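Local coordinates for periplasmic binding protein (Mycobacterium smegmatis, PDB 4MDY) that probably binds iron, perhaps as a siderophore chelate, outside the cell membrane and delivers it to an ABC transporter, at residues A105-D110 against T121-G126. Residues are numbered along the deposited sequence; the frame is centred on the assembly and turned at random.
Sequences AGLDAD and TVAQTG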
loop_
_atom_site.group_PDB
_atom_site.type_symbol
_atom_site.label_atom_id
_atom_site.label_comp_id
_atom_site.label_asym_id
_atom_site.label_seq_id
_atom_site.Cartn_x
_atom_site.Cartn_y
_atom_site.Cartn_z
ATOM N N ALA A 105 10.342 -5.452 1.533
ATOM C CA ALA A 105 11.425 -5.654 0.572
ATOM C C ALA A 105 11.766 -7.135 0.307
ATOM O O ALA A 105 12.704 -7.427 -0.441
ATOM C CB ALA A 105 12.660 -4.917 1.070
ATOM N N GLY A 106 11.014 -8.060 0.904
ATOM C CA GLY A 106 11.302 -9.490 0.781
ATOM C C GLY A 106 12.555 -9.913 1.532
ATOM O O GLY A 106 13.203 -10.895 1.180
ATOM N N LEU A 107 12.874 -9.185 2.593
ATOM C CA LEU A 107 14.090 -9.416 3.354
ATOM C C LEU A 107 14.096 -10.801 3.999
ATOM O O LEU A 107 13.106 -11.206 4.606
ATOM C CB LEU A 107 14.216 -8.337 4.431
ATOM C CG LEU A 107 15.567 -8.117 5.092
ATOM C CD1 LEU A 107 16.598 -7.666 4.066
ATOM C CD2 LEU A 107 15.423 -7.090 6.204
ATOM N N ASP A 108 15.202 -11.531 3.848
ATOM C CA ASP A 108 15.437 -12.742 4.651
ATOM C C ASP A 108 16.597 -12.527 5.636
ATOM O O ASP A 108 17.224 -11.469 5.642
ATOM C CB ASP A 108 15.635 -13.994 3.769
ATOM C CG ASP A 108 16.759 -13.852 2.765
ATOM O OD1 ASP A 108 17.788 -13.221 3.073
ATOM O OD2 ASP A 108 16.614 -14.398 1.654
ATOM N N ALA A 109 16.853 -13.518 6.486
ATOM C CA ALA A 109 17.863 -13.399 7.541
ATOM C C ALA A 109 19.260 -13.125 6.998
ATOM O O ALA A 109 20.015 -12.344 7.572
ATOM C CB ALA A 109 17.883 -14.654 8.398
ATOM N N ASP A 110 19.600 -13.784 5.896
ATOM C CA ASP A 110 20.905 -13.603 5.261
ATOM C C ASP A 110 21.072 -12.158 4.794
ATOM O O ASP A 110 22.050 -11.501 5.134
ATOM C CB ASP A 110 21.051 -14.564 4.074
ATOM C CG ASP A 110 22.376 -14.403 3.345
ATOM O OD1 ASP A 110 23.429 -14.354 4.020
ATOM O OD2 ASP A 110 22.360 -14.330 2.094
ATOM N N THR A 121 19.413 -1.602 10.262
ATOM C CA THR A 121 18.449 -2.008 9.258
ATOM C C THR A 121 17.142 -2.380 9.953
ATOM O O THR A 121 17.140 -3.146 10.923
ATOM C CB THR A 121 19.004 -3.183 8.433
ATOM O OG1 THR A 121 20.140 -2.735 7.679
ATOM C CG2 THR A 121 17.965 -3.748 7.482
ATOM N N VAL A 122 16.044 -1.812 9.460
ATOM C CA VAL A 122 14.712 -2.055 10.016
ATOM C C VAL A 122 13.999 -3.068 9.131
ATOM O O VAL A 122 13.727 -2.792 7.955
ATOM C CB VAL A 122 13.864 -0.762 10.086
ATOM C CG1 VAL A 122 12.543 -1.032 10.808
ATOM C CG2 VAL A 122 14.626 0.358 10.775
ATOM N N ALA A 123 13.697 -4.230 9.708
ATOM C CA ALA A 123 13.023 -5.321 9.011
ATOM C C ALA A 123 11.535 -5.373 9.328
ATOM O O ALA A 123 11.041 -4.697 10.241
ATOM C CB ALA A 123 13.663 -6.654 9.384
ATOM N N GLN A 124 10.832 -6.206 8.570
ATOM C CA GLN A 124 9.447 -6.543 8.862
ATOM C C GLN A 124 9.331 -7.030 10.311
ATOM O O GLN A 124 10.290 -7.564 10.884
ATOM C CB GLN A 124 8.915 -7.600 7.887
ATOM C CG GLN A 124 9.579 -8.973 7.979
ATOM C CD GLN A 124 10.769 -9.144 7.048
ATOM O OE1 GLN A 124 11.464 -8.180 6.710
ATOM N NE2 GLN A 124 11.007 -10.377 6.630
ATOM N N THR A 125 8.171 -6.829 10.907
ATOM C CA THR A 125 8.011 -7.112 12.337
ATOM C C THR A 125 7.758 -8.585 12.613
ATOM O O THR A 125 8.167 -9.102 13.655
ATOM C CB THR A 125 6.863 -6.285 12.944
ATOM O OG1 THR A 125 5.704 -6.409 12.123
ATOM C CG2 THR A 125 7.234 -4.829 13.017
ATOM N N GLY A 126 7.081 -9.255 11.687
ATOM C CA GLY A 126 6.698 -10.649 11.862
ATOM C C GLY A 126 7.080 -11.503 10.671
ATOM O O GLY A 126 8.160 -11.345 10.107
#
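L107 and Q124 join two loops of a beta-alpha-beta unit through one side-chain-to-backbone hydrogen bond, beside a small apolar contact of L107 with A123. The unit runs from strand 99-102 through helix 109-116 to strand 121-123, an outer strand of a three-stranded parallel sheet. The contact therefore links the turn that leads into the crossover helix with the segment leaving the strand that follows it, on the face of the sheet covered by helix 109-116.

The amide of Q124 reaches across with NE2, which donates to the backbone O of L107 at 3.0 Å. The bond is nearly straight (N-H...O 169°), and the acceptor lies almost in the plane of the amide, although NE2 itself is tilted out of the carbonyl plane. The chain of Q124 starts with CG between the backbone N and the carbonyl carbon and bends at chi2 (-91°), which carries the amide over to L107. OE1 of the same amide rests against CB of L107 at 3.6 Å.

With CG anti to the backbone N (chi1 -163°), L107 sends its CD2 branch to the strand, where it packs on CB of A123 at 3.7 Å. The methyl CG2 of T121 is a looser neighbour, 4.4 Å from CD2, while OG1 of T121 bonds to the carbonyl of A119. Beyond the two segments L107 also meets I87 and L115, the latter on the crossover helix. The D108 side chain N-caps that helix at a backbone N, and its OD1 is also hydrogen-bonded to OG1 of T111.

In this buried setting the Q124 bond gives a main-chain carbonyl just ahead of the helix a partner and favours the amide orientation that turns NE2 to it, while the leucine methyl meets the strand by apolar contact.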